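Long-range contacts in phosphoglycerol transferase GacH (Streptococcus pyogenes MGAS5005, PDB 6DGM), which probably transfers sn-glycerol 1-phosphate onto the rhamnose polysaccharide of the group A carbohydrate, through the manganese-binding sulfatase-like domain present here: residues Glu12-Ile17 / Lys359-Asp364; Asp38-Tyr43 / Glu197-Ser202; Gly88-Glu93 / Val111-Val116; His233-Tyr238 / Pro273-Asp278. All coordinates share one frame; numbering follows the deposited sequence.

Contact 1 of 4, residues Glu12-Ile17 / Lys359-Asp364; sequences ETIASI and KNIQYD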
# COMPACT_ATOMS: atom_id res chain seq x y z
N GLU A 12 29.40 5.30 -12.84
CA GLU A 12 29.88 3.92 -12.91
C GLU A 12 29.12 3.01 -11.96
O GLU A 12 28.80 1.87 -12.30
CB GLU A 12 31.39 3.88 -12.65
CG GLU A 12 32.23 4.44 -13.79
CD GLU A 12 33.73 4.32 -13.54
OE1 GLU A 12 34.12 3.96 -12.41
OE2 GLU A 12 34.52 4.58 -14.48
N THR A 13 28.82 3.50 -10.75
CA THR A 13 28.04 2.68 -9.83
C THR A 13 26.64 2.40 -10.38
O THR A 13 26.15 1.27 -10.29
CB THR A 13 27.97 3.37 -8.47
OG1 THR A 13 29.26 3.33 -7.86
CG2 THR A 13 26.95 2.69 -7.56
N ILE A 14 25.98 3.41 -10.93
CA ILE A 14 24.66 3.19 -11.52
C ILE A 14 24.74 2.20 -12.67
O ILE A 14 23.88 1.32 -12.82
CB ILE A 14 24.03 4.53 -11.94
CG1 ILE A 14 23.63 5.38 -10.73
CG2 ILE A 14 22.84 4.30 -12.87
CD1 ILE A 14 22.54 4.80 -9.88
N ALA A 15 25.79 2.30 -13.49
CA ALA A 15 25.96 1.33 -14.58
C ALA A 15 26.10 -0.09 -14.04
O ALA A 15 25.51 -1.03 -14.59
CB ALA A 15 27.16 1.72 -15.46
N SER A 16 26.88 -0.27 -12.97
CA SER A 16 27.06 -1.60 -12.40
C SER A 16 25.74 -2.16 -11.88
O SER A 16 25.44 -3.35 -12.05
CB SER A 16 28.09 -1.57 -11.27
OG SER A 16 29.33 -1.10 -11.74
N ILE A 17 24.95 -1.31 -11.22
CA ILE A 17 23.66 -1.74 -10.69
C ILE A 17 22.73 -2.11 -11.83
O ILE A 17 22.05 -3.14 -11.79
CB ILE A 17 23.05 -0.63 -9.81
CG1 ILE A 17 23.92 -0.38 -8.59
CG2 ILE A 17 21.63 -0.99 -9.40
CD1 ILE A 17 23.60 0.93 -7.89
N LYS A 359 19.55 2.46 -2.60
CA LYS A 359 19.74 3.88 -2.29
C LYS A 359 20.32 4.63 -3.49
O LYS A 359 19.94 5.78 -3.75
CB LYS A 359 20.65 4.04 -1.07
CG LYS A 359 20.00 3.64 0.25
CD LYS A 359 20.99 3.56 1.40
CE LYS A 359 20.28 3.13 2.67
NZ LYS A 359 21.21 2.93 3.81
N ASN A 360 21.23 4.01 -4.22
CA ASN A 360 21.78 4.67 -5.40
C ASN A 360 20.70 4.91 -6.45
O ASN A 360 20.64 5.99 -7.05
CB ASN A 360 22.96 3.88 -5.96
CG ASN A 360 24.27 4.25 -5.29
OD1 ASN A 360 24.77 5.36 -5.45
ND2 ASN A 360 24.82 3.33 -4.49
N ILE A 361 19.83 3.92 -6.68
CA ILE A 361 18.72 4.10 -7.62
C ILE A 361 17.77 5.18 -7.12
O ILE A 361 17.33 6.06 -7.88
CB ILE A 361 17.99 2.76 -7.82
CG1 ILE A 361 18.92 1.72 -8.47
CG2 ILE A 361 16.69 2.96 -8.64
CD1 ILE A 361 19.45 2.11 -9.85
N GLN A 362 17.42 5.10 -5.84
CA GLN A 362 16.46 6.01 -5.23
C GLN A 362 16.97 7.44 -5.27
O GLN A 362 16.21 8.38 -5.55
CB GLN A 362 16.24 5.54 -3.80
CG GLN A 362 15.22 6.30 -2.98
CD GLN A 362 14.79 5.54 -1.74
OE1 GLN A 362 15.25 4.41 -1.50
NE2 GLN A 362 13.94 6.15 -0.93
N TYR A 363 18.26 7.63 -4.98
CA TYR A 363 18.84 8.96 -5.11
C TYR A 363 18.84 9.41 -6.56
O TYR A 363 18.44 10.54 -6.87
CB TYR A 363 20.26 8.94 -4.53
CG TYR A 363 20.92 10.29 -4.49
CD1 TYR A 363 20.68 11.17 -3.45
CD2 TYR A 363 21.79 10.69 -5.51
CE1 TYR A 363 21.28 12.40 -3.42
CE2 TYR A 363 22.38 11.92 -5.48
CZ TYR A 363 22.13 12.77 -4.45
OH TYR A 363 22.73 14.00 -4.44
N ASP A 364 19.22 8.51 -7.47
CA ASP A 364 19.36 8.91 -8.87
C ASP A 364 18.06 9.47 -9.42
O ASP A 364 18.08 10.44 -10.20
CB ASP A 364 19.80 7.73 -9.72
CG ASP A 364 20.18 8.15 -11.12
OD1 ASP A 364 21.21 8.85 -11.23
OD2 ASP A 364 19.44 7.82 -12.09
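Ile-14 pushes its CD1 methyl against the second helix just where Asn-360 and Asp-364 follow one another by a turn, 3.6 Å from Asn-360 O and 4.0 Å from Asp-364 CB. The two bends of its chain (chi1 -71°, chi2 -65°) swing this methyl across, where it also reaches Ile-361 CD1. Ile-17 spreads its branches over two residues: CD1 presses on Asn-360 CB at 3.6 Å, while CG2 runs past Ile-361 CD1, 3.8 Å away, the two isoleucines passing alongside, head to tail. The contact pins helix 11-29, near the N-terminus, to the C-terminal helix 349-365; the axes of the two segments come within 10.2 Å at a crossing angle of -118°. Isoleucine suits both places: Ile-17 uses its branches to reach two residues, Ile-14 its length to put one methyl among three. Thr-13 divides its two functions: CG2, anti to the backbone N, meets Asn-360 ND2 at 3.8 Å, whereas OG1 bonds to Asn-8 O. The Asn-360 amide nitrogen is held by Asn-356 O and Asn-8 OD1. Asp-364 offers just its CB here, its carboxylate being occupied by Tyr-9 OH and the backbone amides of Tyr-371 and Leu-372.

Contact 2 of 4, residues Asp38-Tyr43 / Glu197-Ser202; sequences DQTVIY and ESQFFS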
# COMPACT_ATOMS: atom_id res chain seq x y z
N ASP A 38 -1.51 -7.89 -18.17
CA ASP A 38 -2.67 -8.74 -18.38
C ASP A 38 -3.57 -8.83 -17.16
O ASP A 38 -4.62 -9.47 -17.21
CB ASP A 38 -2.24 -10.17 -18.76
CG ASP A 38 -1.57 -10.25 -20.11
OD1 ASP A 38 -1.83 -9.39 -20.98
OD2 ASP A 38 -0.80 -11.21 -20.29
N GLN A 39 -3.17 -8.23 -16.05
CA GLN A 39 -3.91 -8.26 -14.81
C GLN A 39 -4.50 -6.88 -14.55
O GLN A 39 -3.81 -5.86 -14.71
CB GLN A 39 -3.00 -8.55 -13.60
CG GLN A 39 -1.73 -9.31 -13.88
CD GLN A 39 -1.96 -10.79 -14.00
OE1 GLN A 39 -2.81 -11.36 -13.32
NE2 GLN A 39 -1.19 -11.43 -14.88
N THR A 40 -5.74 -6.83 -14.10
CA THR A 40 -6.27 -5.63 -13.47
C THR A 40 -5.89 -5.65 -12.00
O THR A 40 -6.00 -6.68 -11.33
CB THR A 40 -7.78 -5.54 -13.67
OG1 THR A 40 -8.02 -5.10 -15.02
CG2 THR A 40 -8.45 -4.59 -12.68
N VAL A 41 -5.38 -4.54 -11.52
CA VAL A 41 -4.76 -4.45 -10.21
C VAL A 41 -5.41 -3.31 -9.44
O VAL A 41 -5.58 -2.21 -9.99
CB VAL A 41 -3.23 -4.26 -10.32
CG1 VAL A 41 -2.67 -3.91 -8.97
CG2 VAL A 41 -2.59 -5.54 -10.89
N ILE A 42 -5.78 -3.58 -8.20
CA ILE A 42 -6.42 -2.61 -7.31
C ILE A 42 -5.55 -2.48 -6.07
O ILE A 42 -5.36 -3.45 -5.34
CB ILE A 42 -7.84 -3.06 -6.92
CG1 ILE A 42 -8.73 -3.20 -8.16
CG2 ILE A 42 -8.43 -2.06 -5.93
CD1 ILE A 42 -9.98 -4.05 -7.93
N TYR A 43 -5.01 -1.29 -5.83
CA TYR A 43 -4.31 -0.98 -4.59
C TYR A 43 -5.32 -0.32 -3.67
O TYR A 43 -5.84 0.75 -4.00
CB TYR A 43 -3.11 -0.06 -4.82
CG TYR A 43 -1.84 -0.74 -5.29
CD1 TYR A 43 -1.86 -2.01 -5.84
CD2 TYR A 43 -0.62 -0.09 -5.19
CE1 TYR A 43 -0.69 -2.62 -6.27
CE2 TYR A 43 0.55 -0.69 -5.61
CZ TYR A 43 0.52 -1.95 -6.15
OH TYR A 43 1.69 -2.55 -6.57
N GLU A 197 -10.64 -4.44 -20.53
CA GLU A 197 -9.42 -3.67 -20.36
C GLU A 197 -8.65 -4.19 -19.15
O GLU A 197 -9.21 -4.81 -18.25
CB GLU A 197 -9.74 -2.19 -20.10
CG GLU A 197 -10.56 -1.51 -21.17
CD GLU A 197 -9.80 -1.26 -22.46
OE1 GLU A 197 -8.55 -1.11 -22.43
OE2 GLU A 197 -10.46 -1.20 -23.52
N SER A 198 -7.35 -3.93 -19.16
CA SER A 198 -6.51 -4.08 -17.97
C SER A 198 -6.42 -2.72 -17.30
O SER A 198 -5.95 -1.74 -17.91
CB SER A 198 -5.12 -4.59 -18.34
OG SER A 198 -5.20 -5.93 -18.78
N GLN A 199 -6.86 -2.65 -16.04
CA GLN A 199 -6.98 -1.39 -15.32
C GLN A 199 -6.13 -1.40 -14.06
O GLN A 199 -5.89 -2.45 -13.45
CB GLN A 199 -8.44 -1.13 -14.94
CG GLN A 199 -9.37 -1.00 -16.13
CD GLN A 199 -10.82 -1.06 -15.70
OE1 GLN A 199 -11.27 -2.08 -15.18
NE2 GLN A 199 -11.54 0.03 -15.87
N PHE A 200 -5.68 -0.22 -13.67
CA PHE A 200 -5.01 -0.02 -12.39
C PHE A 200 -5.81 0.98 -11.58
O PHE A 200 -6.05 2.12 -12.02
CB PHE A 200 -3.57 0.48 -12.55
CG PHE A 200 -2.93 0.76 -11.22
CD1 PHE A 200 -2.45 -0.29 -10.46
CD2 PHE A 200 -2.87 2.03 -10.70
CE1 PHE A 200 -1.90 -0.07 -9.23
CE2 PHE A 200 -2.33 2.26 -9.46
CZ PHE A 200 -1.84 1.19 -8.73
N PHE A 201 -6.21 0.56 -10.38
CA PHE A 201 -6.95 1.41 -9.46
C PHE A 201 -6.07 1.72 -8.25
O PHE A 201 -5.48 0.81 -7.67
CB PHE A 201 -8.18 0.68 -8.92
CG PHE A 201 -9.30 0.50 -9.92
CD1 PHE A 201 -9.26 -0.53 -10.85
CD2 PHE A 201 -10.40 1.32 -9.88
CE1 PHE A 201 -10.31 -0.71 -11.75
CE2 PHE A 201 -11.45 1.15 -10.75
CZ PHE A 201 -11.40 0.13 -11.70
N SER A 202 -6.01 2.99 -7.87
CA SER A 202 -5.41 3.41 -6.61
C SER A 202 -6.51 3.99 -5.76
O SER A 202 -7.04 5.06 -6.07
CB SER A 202 -4.31 4.44 -6.82
OG SER A 202 -3.73 4.78 -5.55
O HOH W 1 -10.58 -4.69 -15.75
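Val-41 and its neighbours pair with Phe-200 and Phe-201 as parallel strands, their backbones joined by three bonds: Val-41 N to Gln-199 O (2.9 Å), Phe-201 N to Val-41 O (2.9 Å) and Tyr-43 N to Phe-201 O (2.8 Å). A side chain carries on the ladder where regular pairing ends. Thr-40 OG1, beside its own backbone N at chi1 -77°, accepts from Gln-199 N at 2.9 Å, and it shares a water with Glu-197 O and Gln-199 OE1, which also accepts from Asn-194 N. A hydroxyl suits this place, since it can both accept from an amide and bond to water.

The aromatic interaction lies on the face of Val-41 and Tyr-43. Phe-200 directs its edge at the ring face of Tyr-43 in a T-shaped stack, the planes 72° apart, with CE1 over the ring centre and 3.9 Å from Tyr-43 CD1. Val-41 CG1 packs on Phe-200 CD1 at 3.9 Å. On the other face Ile-42 and Phe-201 run alongside each other, CG1 to CD1 3.8 Å.

Strand 40-46 is an inner strand of the central sheet of the alkaline-phosphatase-like sulfatase fold, with 200-204 on one flank and 263-269 on the other. Ile-42 and Phe-201 face helix 182-192; across the sheet, Phe-200 meets Ile-126 and Ser-127, and Tyr-43 OH bonds to Thr-315 of helix 314-321.

Contact 3 of 4, residues Gly88-Glu93 / Val111-Val116; sequences GTANME and VLYSEV. With MN (manganese (II) ion), chain C; 1GP (sn-glycerol-1-phosphate), chain D.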
# COMPACT_ATOMS: atom_id res chain seq x y z
N GLY A 88 -0.47 9.75 8.26
CA GLY A 88 0.60 9.46 7.32
C GLY A 88 0.16 8.74 6.06
O GLY A 88 1.02 8.29 5.30
N THR A 89 -1.14 8.65 5.81
CA THR A 89 -1.72 7.94 4.68
C THR A 89 -0.94 8.12 3.39
O THR A 89 -0.52 7.14 2.76
CB THR A 89 -3.14 8.50 4.52
OG1 THR A 89 -3.74 8.58 5.82
CG2 THR A 89 -3.97 7.66 3.59
N ALA A 90 -0.77 9.37 2.97
CA ALA A 90 -0.18 9.64 1.66
C ALA A 90 1.26 9.17 1.56
O ALA A 90 1.74 8.90 0.44
CB ALA A 90 -0.30 11.13 1.36
N ASN A 91 1.97 9.05 2.69
CA ASN A 91 3.34 8.55 2.64
C ASN A 91 3.37 7.06 2.38
O ASN A 91 4.22 6.58 1.62
CB ASN A 91 4.08 8.91 3.92
CG ASN A 91 4.33 10.38 4.05
OD1 ASN A 91 4.47 11.07 3.04
ND2 ASN A 91 4.35 10.89 5.27
N MET A 92 2.46 6.30 2.98
CA MET A 92 2.36 4.88 2.64
C MET A 92 1.91 4.72 1.19
O MET A 92 2.45 3.89 0.44
CB MET A 92 1.42 4.17 3.60
CG MET A 92 2.14 3.53 4.81
SD MET A 92 3.16 4.63 5.79
CE MET A 92 1.92 5.61 6.61
N GLU A 93 0.96 5.55 0.77
CA GLU A 93 0.47 5.53 -0.60
C GLU A 93 1.59 5.72 -1.61
O GLU A 93 1.73 4.93 -2.56
CB GLU A 93 -0.56 6.65 -0.73
CG GLU A 93 -1.40 6.65 -2.00
CD GLU A 93 -2.23 7.91 -2.06
OE1 GLU A 93 -2.64 8.39 -0.98
OE2 GLU A 93 -2.44 8.45 -3.17
N VAL A 111 6.10 14.97 4.12
CA VAL A 111 5.12 14.40 3.20
C VAL A 111 5.77 14.21 1.84
O VAL A 111 6.17 15.18 1.19
CB VAL A 111 3.85 15.27 3.09
CG1 VAL A 111 2.92 14.72 2.01
CG2 VAL A 111 3.14 15.33 4.44
N LEU A 112 5.86 12.94 1.41
CA LEU A 112 6.55 12.60 0.17
C LEU A 112 5.89 13.24 -1.04
O LEU A 112 6.58 13.72 -1.95
CB LEU A 112 6.61 11.08 0.03
CG LEU A 112 7.49 10.45 1.11
CD1 LEU A 112 7.22 8.97 1.27
CD2 LEU A 112 8.96 10.68 0.78
N TYR A 113 4.56 13.28 -1.08
CA TYR A 113 3.87 13.84 -2.23
C TYR A 113 4.14 15.34 -2.40
O TYR A 113 3.99 15.86 -3.51
CB TYR A 113 2.35 13.63 -2.09
CG TYR A 113 1.80 12.30 -2.56
CD1 TYR A 113 2.56 11.41 -3.30
CD2 TYR A 113 0.48 11.94 -2.27
CE1 TYR A 113 2.05 10.21 -3.74
CE2 TYR A 113 -0.05 10.75 -2.71
CZ TYR A 113 0.74 9.88 -3.45
OH TYR A 113 0.26 8.68 -3.93
N SER A 114 4.50 16.04 -1.32
CA SER A 114 4.78 17.46 -1.39
C SER A 114 6.26 17.77 -1.55
O SER A 114 6.60 18.76 -2.21
CB SER A 114 4.32 18.16 -0.11
OG SER A 114 2.91 18.07 0.04
N GLU A 115 7.14 16.95 -0.98
CA GLU A 115 8.56 17.27 -0.89
C GLU A 115 9.46 16.44 -1.80
O GLU A 115 10.59 16.86 -2.05
CB GLU A 115 9.05 17.07 0.54
CG GLU A 115 8.33 17.96 1.53
CD GLU A 115 8.71 17.68 2.96
OE1 GLU A 115 9.91 17.65 3.27
OE2 GLU A 115 7.79 17.49 3.79
N VAL A 116 9.01 15.27 -2.22
CA VAL A 116 9.84 14.38 -3.04
C VAL A 116 9.22 14.17 -4.43
O VAL A 116 9.89 14.37 -5.44
CB VAL A 116 10.11 13.03 -2.34
CG1 VAL A 116 10.83 12.06 -3.30
CG2 VAL A 116 10.94 13.23 -1.10
MN MN C . -4.56 7.32 7.22
C3 1GP D . -7.64 12.46 3.83
O3 1GP D . -6.17 10.62 3.22
C2 1GP D . -6.31 11.77 4.07
O2 1GP D . -7.71 13.09 2.55
C1 1GP D . -6.17 11.37 5.53
O1P 1GP D . -4.82 11.01 5.82
O2P 1GP D . -4.86 9.43 7.96
O3P 1GP D . -2.86 11.01 7.32
O4P 1GP D . -5.07 11.97 8.15
P 1GP D . -4.39 10.80 7.37
O HOH W 2 3.12 11.53 0.60
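Two hydrogen bonds tie Asn-91 and Glu-93 to the short helix 112-115. Asn-91 OD1 accepts the backbone N-H of Leu-112 almost straight (2.8 Å, 170°), and a water that donates to the same OD1 accepts from Tyr-113 N; one amide oxygen thus serves two successive N-H groups, one directly and one through the water. Its ND2 is bonded to Ser-110 O. Tyr-113 OH donates to Glu-93 OE2 at 2.8 Å, reaching it from above the carboxylate, whose plane stands 85° from the ring. The extended Glu-93 chain carries the acid to this edge.

Apolar packing is slight: Ala-90 CB, small enough to let the ring come close, meets Tyr-113 CD2 at 3.8 Å, and Ala-90 O lies over the ring.

The N-terminal end of helix 89-98 lies at the metal. Manganese is bound by Thr-89 OG1 at 2.0 Å and by O2P of the glycerol phosphate at 2.3 Å, and Gly-88 N donates to O3P at 2.9 Å. Glu-47, Asp-270 and His-271 also ligate it.

Glu-93, bonded to Tyr-152 as well, forms a salt bridge with Arg-148, whose NH2 hydrogen-bonds the ligand; Tyr-113 therefore probably helps orient a second-shell acid. Metal-bound Thr-89 is placed like the threonine nucleophile of the related lipoteichoic acid synthases, and probably has the same role.

Contact 4 of 4, residues His233-Tyr238 / Pro273-Asp278; sequences HNLTSY and PGLYPD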
# COMPACT_ATOMS: atom_id res chain seq x y z
N HIS A 233 -14.25 4.26 24.57
CA HIS A 233 -15.35 4.58 23.65
C HIS A 233 -14.85 4.66 22.22
O HIS A 233 -15.50 4.15 21.30
CB HIS A 233 -16.01 5.89 24.07
CG HIS A 233 -17.27 6.20 23.33
ND1 HIS A 233 -18.37 5.38 23.38
CD2 HIS A 233 -17.59 7.21 22.49
CE1 HIS A 233 -19.33 5.88 22.62
NE2 HIS A 233 -18.89 6.99 22.07
N ASN A 234 -13.71 5.33 22.01
CA ASN A 234 -13.14 5.38 20.67
C ASN A 234 -12.82 3.98 20.15
O ASN A 234 -13.10 3.67 18.99
CB ASN A 234 -11.87 6.23 20.68
CG ASN A 234 -12.16 7.71 20.58
OD1 ASN A 234 -13.17 8.12 20.02
ND2 ASN A 234 -11.28 8.52 21.14
N LEU A 235 -12.22 3.14 20.99
CA LEU A 235 -11.89 1.79 20.55
C LEU A 235 -13.14 1.01 20.19
O LEU A 235 -13.16 0.28 19.19
CB LEU A 235 -11.10 1.06 21.64
CG LEU A 235 -10.74 -0.40 21.34
CD1 LEU A 235 -9.87 -0.56 20.08
CD2 LEU A 235 -10.04 -1.03 22.56
N THR A 236 -14.20 1.15 21.01
CA THR A 236 -15.45 0.46 20.72
C THR A 236 -16.06 0.95 19.41
O THR A 236 -16.48 0.14 18.58
CB THR A 236 -16.42 0.66 21.89
OG1 THR A 236 -15.91 -0.04 23.03
CG2 THR A 236 -17.84 0.15 21.55
N SER A 237 -16.12 2.27 19.21
CA SER A 237 -16.67 2.81 17.97
C SER A 237 -15.86 2.35 16.77
O SER A 237 -16.42 1.99 15.72
CB SER A 237 -16.65 4.34 18.02
OG SER A 237 -17.37 4.84 19.13
N TYR A 238 -14.53 2.39 16.89
CA TYR A 238 -13.66 1.92 15.81
C TYR A 238 -13.88 0.44 15.51
O TYR A 238 -13.94 0.04 14.34
CB TYR A 238 -12.21 2.18 16.22
CG TYR A 238 -11.18 1.53 15.32
CD1 TYR A 238 -10.85 2.11 14.11
CD2 TYR A 238 -10.56 0.35 15.70
CE1 TYR A 238 -9.90 1.51 13.29
CE2 TYR A 238 -9.61 -0.25 14.89
CZ TYR A 238 -9.30 0.34 13.68
OH TYR A 238 -8.35 -0.26 12.87
N PRO A 273 -5.15 3.28 14.00
CA PRO A 273 -5.89 4.47 14.43
C PRO A 273 -5.22 5.11 15.62
O PRO A 273 -4.67 4.42 16.50
CB PRO A 273 -7.25 3.89 14.82
CG PRO A 273 -6.93 2.51 15.30
CD PRO A 273 -5.85 2.03 14.34
N GLY A 274 -5.28 6.44 15.69
CA GLY A 274 -4.63 7.17 16.75
C GLY A 274 -5.53 7.27 17.97
O GLY A 274 -5.96 8.37 18.35
N LEU A 275 -5.87 6.13 18.54
CA LEU A 275 -6.71 6.12 19.72
C LEU A 275 -6.11 5.39 20.91
O LEU A 275 -6.68 5.50 22.01
CB LEU A 275 -8.09 5.50 19.42
CG LEU A 275 -8.11 4.05 18.89
CD1 LEU A 275 -8.01 3.02 19.99
CD2 LEU A 275 -9.37 3.84 18.05
N TYR A 276 -4.99 4.68 20.74
CA TYR A 276 -4.43 3.91 21.84
C TYR A 276 -3.37 4.73 22.57
O TYR A 276 -2.54 5.38 21.93
CB TYR A 276 -3.73 2.66 21.30
CG TYR A 276 -4.55 1.71 20.47
CD1 TYR A 276 -5.38 0.77 21.09
CD2 TYR A 276 -4.48 1.70 19.08
CE1 TYR A 276 -6.11 -0.13 20.36
CE2 TYR A 276 -5.23 0.80 18.33
CZ TYR A 276 -6.05 -0.11 18.98
OH TYR A 276 -6.77 -1.03 18.24
N PRO A 277 -3.35 4.67 23.90
CA PRO A 277 -2.18 5.15 24.63
C PRO A 277 -1.02 4.18 24.47
O PRO A 277 -1.21 3.00 24.18
CB PRO A 277 -2.67 5.21 26.08
CG PRO A 277 -3.69 4.13 26.15
CD PRO A 277 -4.36 4.08 24.79
N ASP A 278 0.20 4.69 24.66
CA ASP A 278 1.37 3.82 24.52
C ASP A 278 1.30 2.62 25.45
O ASP A 278 1.82 1.55 25.12
CB ASP A 278 2.66 4.60 24.76
CG ASP A 278 3.11 5.41 23.54
OD1 ASP A 278 2.51 5.28 22.45
OD2 ASP A 278 4.08 6.18 23.70
O HOH W 3 -8.62 7.69 22.25
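Tyr-238 OH is gripped by two backbone groups, Ser-48 O and Ser-50 N, while its ring receives Pro-273 on one face. The proline begins a loop that follows strand 263-269 of the alkaline-phosphatase-like sulfatase fold, two residues after the manganese ligand His-271; the tyrosine belongs to the long helix 229-257. Pro-273 CG stands 3.8 Å from the centroid of the Tyr-238 ring and 17° off its normal, a CH-pi contact, with CG 3.6 Å from CZ. A stiff proline suits the place: its puckered CG points a C-H at a phenol held by its hydroxyl, toward the rim of the ring. Trp-212 meets the same tyrosine edge-to-face and touches Pro-273 and Leu-275.

Beyond the proline, an inverse gamma turn centred on Gly-274 brings Leu-275 back towards the helix. The CG of Leu-275 lies between the backbone N and the carbonyl carbon (chi1 59°), a torsion that turns the fork toward the helix; the fork then gives CD2 to Tyr-238 CB at 3.8 Å and CD1 to Leu-235 CB at 4.0 Å. CD1 also rests over the ring of Tyr-276, the next residue. Leu-235 extends its own CD1 obliquely to that tyrosine, 3.8 Å from CE1, and Val-58 of strand 58-60 touches both side chains. A forked leucine thus reaches two helix residues, and Tyr-238 gives both a ring face and a hydroxyl.

At the more open end the Asn-234 amide makes a polar link: a water accepts from Asn-234 ND2 at 3.0 Å and donates to Leu-275 O at 2.9 Å.

In the fold
Contact 1 joins the two ends of the chain, and the other three are nested inside the loop it closes; contact 3 in turn lies within the loop of contact 2, and contact 4 follows both in series. Contact 3 supplies Gly-88 and Thr-89 to the metal and phosphate site. Contact 4 borders it, the Pro-273 side chain being about 9 Å from the manganese, and contact 2 belongs to the central sheet, with the side chain of Ser-202 about 11 Å from the glycerol phosphate. Tyr-152 bonds both Ser-202 and Glu-93, linking contacts 2 and 3, whose nearest atoms are about 5 Å apart. Contact 1 lies away from the site, its centre about 43 Å from that of contact 4.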